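Side-chain contacts in extracellular matrix-binding protein EbhA (Staphylococcus aureus, PDB 2DGJ), which probably binds extracellular matrix as a rod-like, helix-bundle adhesin associated with the staphylococcal cell wall, represented here by a fragment with FIVAR and GA repeats: residues G4-G9 against A55-A60; Q20-R23 against K29-A32; Q86-L91 against A101-I106; D24-K29 against D74-E79; A15-Q20 against A32-V37. One frame throughout, in Å; residues are numbered along the deposited sequence.

How the contacts relate
From the N terminus, helix 3-11 opens contact 1, which closes only at helix 55-70. Contacts 5 and 2 nest inside that loop. Contact 5 ties helix 13-18 to helix 27-46, touches contact 1, and has Q20 and A32 in common with contact 2. Contact 2 is a tight local closure of helix 20-23 onto the start of helix 27-46. Contact 4 begins at D24 and ends on helix 73-88, so its segments alternate with those of contacts 1 and 5; it shares K29 with contact 2, touches it through K21 and D74, and joins the FIVAR and GA sequence ranges. Contact 3 follows in series, pairing the end of helix 73-88 with helix 96-108.

Contact 1: G4-G9 against A55-A60; sequences GQLQHG and AAVDRA
With CG opposite the backbone N in L6 (chi1 -176°) and CG1 likewise trans to its own N in V57 (chi1 178°), the two side chains meet across the gap between helix 3-11 and helix 55-70. L6 presents both methyls, which a chi2 of 62° spreads towards different residues, whereas V57 presents one, CG1, while CG2 is directed elsewhere. The tightest pair is L6 CD2 against V57 CG1, at 3.5 Å. V57 CG1 also lies 4.1 Å from L6 CB, so it covers the root of the leucine as well as its tip, the two side chains meeting at a slant. The other leucine methyl serves A60, one helical turn further on: L6 CD1 is 3.8 Å from A60 CB and just as close to A60 C, which places it against the backbone as much as against the short side chain. The closest CA approach of the two segments is the 7.0 Å between L6 CA and V57 CA. The third wall is helix 27-46, whose A40 and L44 also touch L6, while I43 reaches A60; L61 adds to the cover of the leucine. All three residues are buried. No hydrogen bond or charge pair links the two segments, and the nearest polar approach, L6 CD2 to V57 O at 4.0 Å, is plain van der Waals contact. The evidence is thus of association by apolar burial and shape alone, as in the core of a three-helix bundle.

Contact 2: Q20-R23 against K29-A32; sequences QKYR and KKTA
K30 reaches from helix 27-46 to the last residues of helix 20-23 and meets them in two ways. Its NZ donates to R23 O over 3.0 Å, lying in the carbonyl plane on a lone pair, with a C=O...N angle of 138°. Meanwhile the aliphatic chain passes Y22 at about a right angle: K30 CE sits over one ring face, 4.2 Å from the centroid of Y22 and 24° off the normal, a CH-pi contact displaced towards the rim. Nearer its root the same lysine closes on Y22, with K30 CB 3.7 Å from Y22 CE1 and K30 CG 3.3 Å from Y22 O. A bend about CD-CG (chi3 62°) makes this double use possible, since it turns NZ towards the carbonyl. The guanidinium of R23 stays apart from the ammonium, R23 NH1 and K30 NZ being 6.3 Å from each other. In the next shell, L71 packs against Y22, A25 touches K30, and K21 holds D74 through a salt bridge. Together the NZ-to-O bond and the CH-pi contact tie helix 20-23 to the start of helix 27-46 across the short linker, within a helical bundle.

Contact 3: Q86-L91 against A101-I106; sequences QNLGTL and ALEGQI
L88 presses its side chain between L102, E103 and I106 of helix 96-108. CB points at that helix, but the methyls make the contacts, carried forward by a CG trans to the backbone N (chi1 179°). CD1 goes to L102, resting 3.8 Å from L102 CB and 4.0 Å from L102 CD2. CD2 takes the other flank: it is 4.1 Å from I106 CD1, 3.9 Å from E103 CB and 3.2 Å from E103 OE1. In E103 the bend at chi2 (67°) brings OE1 back towards the leucine methyl, while OE2 has a long, weak ion pair with R85. Beyond the pair, I94 touches both L88 and L102, and I106 also packs on V118 of helix 112-135, so three helices enclose the site. L88 also begins a type I turn to L91; beside it, N87 O accepts from both T90 N and T90 OG1, the hydroxyl lying 2.6 Å from N87 O in the carbonyl plane. No hydrogen bond spans the two segments. Chemically, the contact is therefore dispersive at its buried centre, with one carboxylate oxygen in van der Waals touch at the partly exposed margin.

Contact 4: D24-K29 against D74-E79; sequences DAEQSK and DAKLAE
E26 and K76 are the centre of a surface salt-bridge network running K29, E26, K76, E79, lying where residues of the FIVAR and GA sequence ranges meet. Their side chains cross at about a right angle. E26 is extended beyond CG (chi2 -174°), whereas K76 bends sharply at the same torsion (chi2 -69°), which carries its end across the glutamate. The crossing is close along the chains: K76 CE lies 3.6 Å from E26 CG and 3.3 Å from E26 OE2. The charged ends are looser, K76 NZ making only a weak hydrogen bond of 3.3 Å within its salt bridge to E26 OE2. A second weak bond joins K76 NZ to E79 OE1 at 3.4 Å, so the ammonium bridges two carboxylates whose facing oxygens, E26 OE2 and E79 OE1, stand 6.5 Å apart; it would probably offset their mutual repulsion. On the far side, K29 NZ is a long 4.0 Å from E26 OE1. E26 itself occupies the N-cap position of helix 27-46, and its backbone N is held by N72 OD1. D24 gives its carboxylate to Q20 NE2 and V112 N, and meets the lysine through its backbone instead: D24 O lies 3.7 Å from K76 CG.

Contact 5: A15-Q20 against A32-V37; sequences ATKQTQ and AYDQAV
T16 O, on the residue that packs against Y33, is gripped by two groups of T19. The backbone T19 N reaches T16 O at 3.3 Å, and T19 OG1 at a modelled 2.5 Å, short and of doubtful exact value, the hydroxyl being tilted 22° from the carbonyl plane. This pairs T16 O with T19, which is the N-cap residue of helix 20-23, its OG1 weakly bonded to Y22 N. Across the gap, T16 CB lies 3.4 Å from Y33 OH and T16 CG2 sits obliquely, 3.8 Å from Y33 CZ. The threonine hydroxyl is bonded to D12 O. With CG trans to the backbone N (chi1 169°), the Y33 ring is directed towards T16. It receives K17 CG at the edge, near the plane, 4.5 Å from Y33 CE2, while V37 CG2, one turn on along Y33's own helix, lies 3.7 Å above one face. K17 runs on, fully extended, to a salt bridge in which K17 NZ meets D34 OD1 from above the carboxylate, 44° out of plane, at an equally short and doubtful 2.5 Å. K17 NZ also has a long, weak ion pair with E13 OE2, which lies close to D34 OD1, so the ammonium probably eases the repulsion between the acids. With T67 and K68 of helix 55-70 also against Y33, the tyrosine fills the seam between helices, bordered by an ion pair, as expected of a three-helix bundle.

Contact 1: G4-G9 against A55-A60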
# COMPACT_ATOMS: atom_id res chain seq x y z
N GLY A 4 40.16 -5.72 -12.22
CA GLY A 4 39.68 -6.14 -10.92
C GLY A 4 38.50 -5.35 -10.42
O GLY A 4 37.56 -5.90 -9.84
N GLN A 5 38.53 -4.04 -10.65
CA GLN A 5 37.44 -3.16 -10.23
C GLN A 5 36.12 -3.58 -10.87
O GLN A 5 35.07 -3.52 -10.23
CB GLN A 5 37.76 -1.71 -10.61
CG GLN A 5 38.97 -1.13 -9.90
CD GLN A 5 39.30 0.27 -10.37
OE1 GLN A 5 38.45 1.16 -10.35
NE2 GLN A 5 40.54 0.48 -10.79
N LEU A 6 36.18 -3.99 -12.14
CA LEU A 6 34.99 -4.43 -12.86
C LEU A 6 34.45 -5.71 -12.24
O LEU A 6 33.24 -5.86 -12.06
CB LEU A 6 35.33 -4.67 -14.33
CG LEU A 6 34.15 -5.04 -15.23
CD1 LEU A 6 33.13 -3.89 -15.26
CD2 LEU A 6 34.65 -5.35 -16.62
N GLN A 7 35.36 -6.62 -11.90
CA GLN A 7 34.98 -7.88 -11.27
C GLN A 7 34.31 -7.55 -9.94
O GLN A 7 33.35 -8.20 -9.54
CB GLN A 7 36.22 -8.75 -11.03
CG GLN A 7 35.95 -10.03 -10.25
CD GLN A 7 35.11 -11.03 -11.04
OE1 GLN A 7 35.54 -11.53 -12.08
NE2 GLN A 7 33.92 -11.33 -10.54
N HIS A 8 34.84 -6.52 -9.28
CA HIS A 8 34.31 -6.07 -8.00
C HIS A 8 32.86 -5.61 -8.16
O HIS A 8 32.01 -5.96 -7.35
CB HIS A 8 35.18 -4.94 -7.45
CG HIS A 8 34.59 -4.26 -6.24
ND1 HIS A 8 33.69 -3.21 -6.34
CD2 HIS A 8 34.75 -4.50 -4.92
CE1 HIS A 8 33.33 -2.83 -5.13
NE2 HIS A 8 33.95 -3.59 -4.25
N GLY A 9 32.61 -4.83 -9.21
CA GLY A 9 31.26 -4.35 -9.47
C GLY A 9 30.30 -5.51 -9.65
O GLY A 9 29.18 -5.47 -9.15
N ALA A 55 39.61 -0.28 -22.66
CA ALA A 55 38.82 0.93 -22.60
C ALA A 55 37.39 0.45 -22.53
O ALA A 55 36.51 1.16 -22.05
CB ALA A 55 39.05 1.75 -23.86
N ALA A 56 37.15 -0.76 -23.03
CA ALA A 56 35.82 -1.36 -23.00
C ALA A 56 35.53 -1.79 -21.56
O ALA A 56 34.40 -1.70 -21.08
CB ALA A 56 35.76 -2.57 -23.94
N VAL A 57 36.58 -2.25 -20.88
CA VAL A 57 36.46 -2.69 -19.50
C VAL A 57 36.20 -1.50 -18.59
O VAL A 57 35.47 -1.61 -17.61
CB VAL A 57 37.75 -3.40 -19.02
CG1 VAL A 57 37.62 -3.80 -17.56
CG2 VAL A 57 38.02 -4.61 -19.87
N ASP A 58 36.80 -0.36 -18.92
CA ASP A 58 36.64 0.84 -18.11
C ASP A 58 35.28 1.50 -18.30
O ASP A 58 34.69 2.00 -17.35
CB ASP A 58 37.76 1.83 -18.41
CG ASP A 58 38.09 2.72 -17.22
OD1 ASP A 58 38.53 2.18 -16.18
OD2 ASP A 58 37.89 3.95 -17.31
N ARG A 59 34.80 1.50 -19.54
CA ARG A 59 33.49 2.09 -19.83
C ARG A 59 32.44 1.26 -19.10
O ARG A 59 31.44 1.79 -18.62
CB ARG A 59 33.22 2.07 -21.33
CG ARG A 59 34.11 3.00 -22.14
CD ARG A 59 34.06 2.65 -23.62
NE ARG A 59 32.73 2.81 -24.18
CZ ARG A 59 32.34 2.29 -25.34
NH1 ARG A 59 33.19 1.57 -26.07
NH2 ARG A 59 31.11 2.49 -25.79
N ALA A 60 32.69 -0.04 -19.03
CA ALA A 60 31.77 -0.96 -18.36
C ALA A 60 31.82 -0.68 -16.86
O ALA A 60 30.79 -0.65 -16.19
CB ALA A 60 32.18 -2.39 -18.65

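Contact 2: Q20-R23 against K29-A32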
# COMPACT_ATOMS: atom_id res chain seq x y z
N GLN A 20 18.62 -1.21 0.89
CA GLN A 20 17.44 -0.36 0.79
C GLN A 20 17.69 0.72 -0.27
O GLN A 20 16.75 1.18 -0.93
CB GLN A 20 17.18 0.28 2.16
CG GLN A 20 15.92 1.13 2.27
CD GLN A 20 16.07 2.46 1.58
OE1 GLN A 20 17.15 3.06 1.59
NE2 GLN A 20 14.98 2.96 0.99
N LYS A 21 18.95 1.10 -0.43
CA LYS A 21 19.32 2.12 -1.41
C LYS A 21 18.88 1.68 -2.80
O LYS A 21 18.43 2.49 -3.61
CB LYS A 21 20.83 2.36 -1.38
CG LYS A 21 21.32 3.46 -2.30
CD LYS A 21 22.79 3.79 -2.06
CE LYS A 21 23.28 4.89 -3.00
NZ LYS A 21 22.54 6.17 -2.84
N TYR A 22 19.02 0.39 -3.08
CA TYR A 22 18.64 -0.18 -4.36
C TYR A 22 17.14 -0.46 -4.36
O TYR A 22 16.39 0.03 -5.21
CB TYR A 22 19.40 -1.49 -4.61
CG TYR A 22 18.89 -2.27 -5.80
CD1 TYR A 22 19.25 -1.92 -7.10
CD2 TYR A 22 18.03 -3.36 -5.63
CE1 TYR A 22 18.77 -2.63 -8.20
CE2 TYR A 22 17.54 -4.07 -6.72
CZ TYR A 22 17.92 -3.70 -8.01
OH TYR A 22 17.44 -4.40 -9.09
N ARG A 23 16.72 -1.27 -3.39
CA ARG A 23 15.33 -1.68 -3.21
C ARG A 23 14.30 -0.60 -3.51
O ARG A 23 13.47 -0.76 -4.41
CB ARG A 23 15.13 -2.15 -1.77
CG ARG A 23 14.58 -3.55 -1.62
CD ARG A 23 15.66 -4.60 -1.72
NE ARG A 23 15.34 -5.77 -0.90
CZ ARG A 23 14.23 -6.50 -1.02
NH1 ARG A 23 13.31 -6.20 -1.94
NH2 ARG A 23 14.04 -7.53 -0.21
N LYS A 29 16.18 3.51 -12.33
CA LYS A 29 17.53 3.51 -11.77
C LYS A 29 17.95 2.11 -11.37
O LYS A 29 19.12 1.74 -11.50
CB LYS A 29 17.60 4.45 -10.56
CG LYS A 29 17.27 5.90 -10.90
CD LYS A 29 17.41 6.80 -9.68
CE LYS A 29 16.92 8.22 -9.97
NZ LYS A 29 17.69 8.88 -11.05
N LYS A 30 17.00 1.32 -10.88
CA LYS A 30 17.28 -0.06 -10.48
C LYS A 30 17.59 -0.88 -11.73
O LYS A 30 18.49 -1.72 -11.73
CB LYS A 30 16.07 -0.66 -9.76
CG LYS A 30 15.74 0.02 -8.44
CD LYS A 30 14.41 -0.47 -7.87
CE LYS A 30 14.43 -1.96 -7.56
NZ LYS A 30 13.16 -2.40 -6.91
N THR A 31 16.84 -0.63 -12.80
CA THR A 31 17.02 -1.33 -14.06
C THR A 31 18.34 -0.97 -14.74
O THR A 31 19.05 -1.85 -15.24
CB THR A 31 15.86 -1.02 -15.03
OG1 THR A 31 14.64 -1.54 -14.49
CG2 THR A 31 16.12 -1.64 -16.39
N ALA A 32 18.67 0.32 -14.76
CA ALA A 32 19.91 0.77 -15.38
C ALA A 32 21.12 0.09 -14.72
O ALA A 32 22.04 -0.37 -15.40
CB ALA A 32 20.01 2.29 -15.27

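Contact 3: Q86-L91 against A101-I106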
# COMPACT_ATOMS: atom_id res chain seq x y z
N GLN A 86 4.83 14.92 8.16
CA GLN A 86 3.89 15.96 7.76
C GLN A 86 2.47 15.49 8.06
O GLN A 86 1.67 16.24 8.62
CB GLN A 86 4.04 16.28 6.27
CG GLN A 86 3.03 17.28 5.74
CD GLN A 86 3.00 18.57 6.54
OE1 GLN A 86 4.05 19.14 6.87
NE2 GLN A 86 1.80 19.04 6.86
N ASN A 87 2.18 14.25 7.69
CA ASN A 87 0.86 13.67 7.91
C ASN A 87 0.59 13.50 9.41
O ASN A 87 -0.51 13.79 9.88
CB ASN A 87 0.75 12.31 7.23
CG ASN A 87 -0.62 11.68 7.39
OD1 ASN A 87 -1.56 12.03 6.67
ND2 ASN A 87 -0.75 10.77 8.35
N LEU A 88 1.58 13.01 10.14
CA LEU A 88 1.44 12.79 11.58
C LEU A 88 0.98 14.04 12.32
O LEU A 88 0.19 13.98 13.26
CB LEU A 88 2.77 12.31 12.15
CG LEU A 88 2.83 12.06 13.66
CD1 LEU A 88 1.86 10.96 14.03
CD2 LEU A 88 4.24 11.67 14.07
N GLY A 89 1.49 15.20 11.88
CA GLY A 89 1.14 16.45 12.53
C GLY A 89 -0.29 16.92 12.30
O GLY A 89 -0.72 17.88 12.92
N THR A 90 -1.02 16.24 11.42
CA THR A 90 -2.40 16.62 11.14
C THR A 90 -3.40 15.78 11.93
O THR A 90 -4.61 16.01 11.86
CB THR A 90 -2.73 16.48 9.64
OG1 THR A 90 -2.64 15.10 9.25
CG2 THR A 90 -1.74 17.29 8.81
N LEU A 91 -2.89 14.82 12.69
CA LEU A 91 -3.72 13.95 13.52
C LEU A 91 -4.00 14.67 14.85
O LEU A 91 -3.16 14.67 15.74
CB LEU A 91 -3.01 12.62 13.76
CG LEU A 91 -3.00 11.59 12.62
CD1 LEU A 91 -3.07 12.26 11.25
CD2 LEU A 91 -1.74 10.75 12.73
N ALA A 101 5.59 8.09 19.85
CA ALA A 101 5.87 6.70 19.51
C ALA A 101 5.84 6.56 17.99
O ALA A 101 6.72 5.94 17.40
CB ALA A 101 4.84 5.77 20.15
N LEU A 102 4.83 7.15 17.38
CA LEU A 102 4.68 7.12 15.93
C LEU A 102 5.87 7.85 15.30
O LEU A 102 6.49 7.37 14.35
CB LEU A 102 3.38 7.81 15.52
CG LEU A 102 2.10 7.00 15.33
CD1 LEU A 102 2.30 5.54 15.70
CD2 LEU A 102 0.99 7.63 16.16
N GLU A 103 6.18 9.02 15.84
CA GLU A 103 7.30 9.83 15.36
C GLU A 103 8.57 9.00 15.47
O GLU A 103 9.46 9.10 14.63
CB GLU A 103 7.42 11.10 16.21
CG GLU A 103 8.58 12.02 15.84
CD GLU A 103 8.42 12.65 14.47
OE1 GLU A 103 7.32 12.55 13.89
OE2 GLU A 103 9.39 13.26 13.98
N GLY A 104 8.64 8.18 16.51
CA GLY A 104 9.80 7.34 16.71
C GLY A 104 9.86 6.22 15.70
O GLY A 104 10.93 5.92 15.14
N GLN A 105 8.72 5.58 15.45
CA GLN A 105 8.66 4.49 14.49
C GLN A 105 8.97 5.01 13.09
O GLN A 105 9.52 4.29 12.26
CB GLN A 105 7.28 3.83 14.52
CG GLN A 105 6.93 3.23 15.87
CD GLN A 105 5.55 2.58 15.90
OE1 GLN A 105 4.55 3.21 15.59
NE2 GLN A 105 5.51 1.30 16.28
N ILE A 106 8.62 6.27 12.84
CA ILE A 106 8.89 6.88 11.54
C ILE A 106 10.40 7.04 11.39
O ILE A 106 10.98 6.71 10.36
CB ILE A 106 8.23 8.28 11.43
CG1 ILE A 106 6.72 8.13 11.26
CG2 ILE A 106 8.84 9.05 10.27
CD1 ILE A 106 5.98 9.46 11.14

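Contact 4: D24-K29 against D74-E79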
# COMPACT_ATOMS: atom_id res chain seq x y z
N ASP A 24 14.35 0.50 -2.76
CA ASP A 24 13.40 1.60 -2.93
C ASP A 24 13.77 2.65 -3.97
O ASP A 24 13.07 3.66 -4.10
CB ASP A 24 13.14 2.29 -1.59
CG ASP A 24 12.45 1.39 -0.60
OD1 ASP A 24 11.47 0.73 -1.01
OD2 ASP A 24 12.86 1.33 0.58
N ALA A 25 14.85 2.43 -4.71
CA ALA A 25 15.24 3.37 -5.75
C ALA A 25 14.16 3.35 -6.82
O ALA A 25 13.33 2.44 -6.85
CB ALA A 25 16.57 2.97 -6.36
N GLU A 26 14.16 4.35 -7.69
CA GLU A 26 13.16 4.41 -8.75
C GLU A 26 13.44 3.28 -9.73
O GLU A 26 14.59 2.97 -10.02
CB GLU A 26 13.22 5.78 -9.44
CG GLU A 26 13.14 6.94 -8.46
CD GLU A 26 13.04 8.30 -9.14
OE1 GLU A 26 13.88 8.60 -10.02
OE2 GLU A 26 12.13 9.09 -8.78
N GLN A 27 12.37 2.67 -10.23
CA GLN A 27 12.47 1.54 -11.16
C GLN A 27 13.57 1.70 -12.21
O GLN A 27 14.44 0.84 -12.33
CB GLN A 27 11.14 1.31 -11.87
CG GLN A 27 11.04 -0.03 -12.59
CD GLN A 27 9.77 -0.17 -13.40
OE1 GLN A 27 8.70 0.26 -12.96
NE2 GLN A 27 9.87 -0.77 -14.57
N SER A 28 13.52 2.79 -12.97
CA SER A 28 14.49 3.04 -14.02
C SER A 28 15.94 2.99 -13.53
O SER A 28 16.82 2.49 -14.23
CB SER A 28 14.22 4.41 -14.66
OG SER A 28 14.34 5.44 -13.70
N LYS A 29 16.18 3.51 -12.33
CA LYS A 29 17.53 3.51 -11.77
C LYS A 29 17.95 2.11 -11.37
O LYS A 29 19.12 1.74 -11.50
CB LYS A 29 17.60 4.45 -10.56
CG LYS A 29 17.27 5.90 -10.90
CD LYS A 29 17.41 6.80 -9.68
CE LYS A 29 16.92 8.22 -9.97
NZ LYS A 29 17.69 8.88 -11.05
N ASP A 74 17.68 5.59 -0.74
CA ASP A 74 17.88 6.31 0.51
C ASP A 74 17.24 7.70 0.46
O ASP A 74 16.66 8.16 1.44
CB ASP A 74 19.38 6.42 0.82
CG ASP A 74 20.18 7.02 -0.32
OD1 ASP A 74 19.85 6.73 -1.50
OD2 ASP A 74 21.14 7.76 -0.05
N ALA A 75 17.34 8.36 -0.69
CA ALA A 75 16.76 9.69 -0.85
C ALA A 75 15.24 9.55 -0.79
O ALA A 75 14.54 10.42 -0.28
CB ALA A 75 17.18 10.29 -2.19
N LYS A 76 14.74 8.44 -1.32
CA LYS A 76 13.30 8.17 -1.33
C LYS A 76 12.80 7.84 0.07
O LYS A 76 11.63 8.06 0.38
CB LYS A 76 12.98 7.00 -2.26
CG LYS A 76 12.98 7.37 -3.73
CD LYS A 76 11.81 8.29 -4.06
CE LYS A 76 11.75 8.63 -5.55
NZ LYS A 76 10.56 9.48 -5.88
N LEU A 77 13.69 7.31 0.91
CA LEU A 77 13.33 6.98 2.29
C LEU A 77 13.18 8.26 3.10
O LEU A 77 12.27 8.39 3.91
CB LEU A 77 14.40 6.10 2.93
CG LEU A 77 14.17 5.70 4.39
CD1 LEU A 77 12.89 4.89 4.51
CD2 LEU A 77 15.36 4.91 4.90
N ALA A 78 14.08 9.20 2.88
CA ALA A 78 14.05 10.48 3.58
C ALA A 78 12.76 11.22 3.21
O ALA A 78 12.11 11.83 4.05
CB ALA A 78 15.27 11.31 3.21
N GLU A 79 12.42 11.16 1.93
CA GLU A 79 11.21 11.80 1.42
C GLU A 79 9.97 11.19 2.06
O GLU A 79 9.08 11.90 2.53
CB GLU A 79 11.14 11.65 -0.10
CG GLU A 79 9.79 11.99 -0.69
CD GLU A 79 9.78 11.94 -2.21
OE1 GLU A 79 10.23 10.93 -2.79
OE2 GLU A 79 9.32 12.93 -2.83

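Contact 5: A15-Q20 against A32-V37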
# COMPACT_ATOMS: atom_id res chain seq x y z
N ALA A 15 24.80 -8.08 -3.23
CA ALA A 15 24.84 -7.29 -2.01
C ALA A 15 24.14 -5.95 -2.22
O ALA A 15 23.31 -5.53 -1.42
CB ALA A 15 26.30 -7.07 -1.58
N THR A 16 24.48 -5.28 -3.32
CA THR A 16 23.88 -3.99 -3.64
C THR A 16 22.37 -4.12 -3.77
O THR A 16 21.63 -3.23 -3.36
CB THR A 16 24.45 -3.42 -4.96
OG1 THR A 16 25.86 -3.21 -4.83
CG2 THR A 16 23.78 -2.09 -5.30
N LYS A 17 21.92 -5.24 -4.33
CA LYS A 17 20.50 -5.48 -4.52
C LYS A 17 19.76 -5.79 -3.23
O LYS A 17 18.53 -5.73 -3.20
CB LYS A 17 20.27 -6.60 -5.53
CG LYS A 17 20.53 -6.19 -6.97
CD LYS A 17 20.20 -7.32 -7.93
CE LYS A 17 20.26 -6.85 -9.38
NZ LYS A 17 19.91 -7.95 -10.32
N GLN A 18 20.49 -6.13 -2.18
CA GLN A 18 19.87 -6.44 -0.89
C GLN A 18 19.66 -5.16 -0.09
O GLN A 18 18.88 -5.13 0.87
CB GLN A 18 20.76 -7.40 -0.09
CG GLN A 18 20.76 -8.84 -0.57
CD GLN A 18 19.41 -9.52 -0.39
OE1 GLN A 18 18.44 -9.19 -1.08
NE2 GLN A 18 19.34 -10.46 0.54
N THR A 19 20.36 -4.10 -0.49
CA THR A 19 20.27 -2.83 0.22
C THR A 19 19.00 -2.05 -0.08
O THR A 19 18.38 -2.19 -1.14
CB THR A 19 21.47 -1.92 -0.11
OG1 THR A 19 21.43 -1.55 -1.50
CG2 THR A 19 22.78 -2.63 0.21
N GLN A 20 18.62 -1.21 0.89
CA GLN A 20 17.44 -0.36 0.79
C GLN A 20 17.69 0.72 -0.27
O GLN A 20 16.75 1.18 -0.93
CB GLN A 20 17.18 0.28 2.16
CG GLN A 20 15.92 1.13 2.27
CD GLN A 20 16.07 2.46 1.58
OE1 GLN A 20 17.15 3.06 1.59
NE2 GLN A 20 14.98 2.96 0.99
N ALA A 32 18.67 0.32 -14.76
CA ALA A 32 19.91 0.77 -15.38
C ALA A 32 21.12 0.09 -14.72
O ALA A 32 22.04 -0.37 -15.40
CB ALA A 32 20.01 2.29 -15.27
N TYR A 33 21.09 0.03 -13.39
CA TYR A 33 22.17 -0.61 -12.64
C TYR A 33 22.23 -2.07 -13.03
O TYR A 33 23.29 -2.59 -13.38
CB TYR A 33 21.94 -0.49 -11.13
CG TYR A 33 22.88 -1.34 -10.32
CD1 TYR A 33 24.25 -1.06 -10.28
CD2 TYR A 33 22.42 -2.45 -9.61
CE1 TYR A 33 25.13 -1.86 -9.56
CE2 TYR A 33 23.28 -3.25 -8.88
CZ TYR A 33 24.63 -2.95 -8.86
OH TYR A 33 25.49 -3.75 -8.15
N ASP A 34 21.09 -2.74 -12.95
CA ASP A 34 21.00 -4.16 -13.29
C ASP A 34 21.53 -4.44 -14.69
O ASP A 34 22.23 -5.43 -14.92
CB ASP A 34 19.56 -4.63 -13.17
CG ASP A 34 19.42 -6.13 -13.33
OD1 ASP A 34 20.13 -6.87 -12.61
OD2 ASP A 34 18.60 -6.58 -14.16
N GLN A 35 21.20 -3.56 -15.64
CA GLN A 35 21.65 -3.74 -17.01
C GLN A 35 23.14 -3.48 -17.17
O GLN A 35 23.78 -4.01 -18.07
CB GLN A 35 20.86 -2.82 -17.95
CG GLN A 35 19.39 -3.21 -18.09
CD GLN A 35 19.23 -4.67 -18.44
OE1 GLN A 35 19.68 -5.12 -19.50
NE2 GLN A 35 18.59 -5.42 -17.55
N ALA A 36 23.69 -2.65 -16.28
CA ALA A 36 25.11 -2.33 -16.32
C ALA A 36 25.90 -3.56 -15.87
O ALA A 36 26.92 -3.92 -16.46
CB ALA A 36 25.42 -1.14 -15.42
N VAL A 37 25.41 -4.20 -14.81
CA VAL A 37 26.05 -5.40 -14.28
C VAL A 37 26.05 -6.50 -15.32
O VAL A 37 27.07 -7.15 -15.56
CB VAL A 37 25.32 -5.90 -13.02
CG1 VAL A 37 25.94 -7.20 -12.52
CG2 VAL A 37 25.40 -4.85 -11.93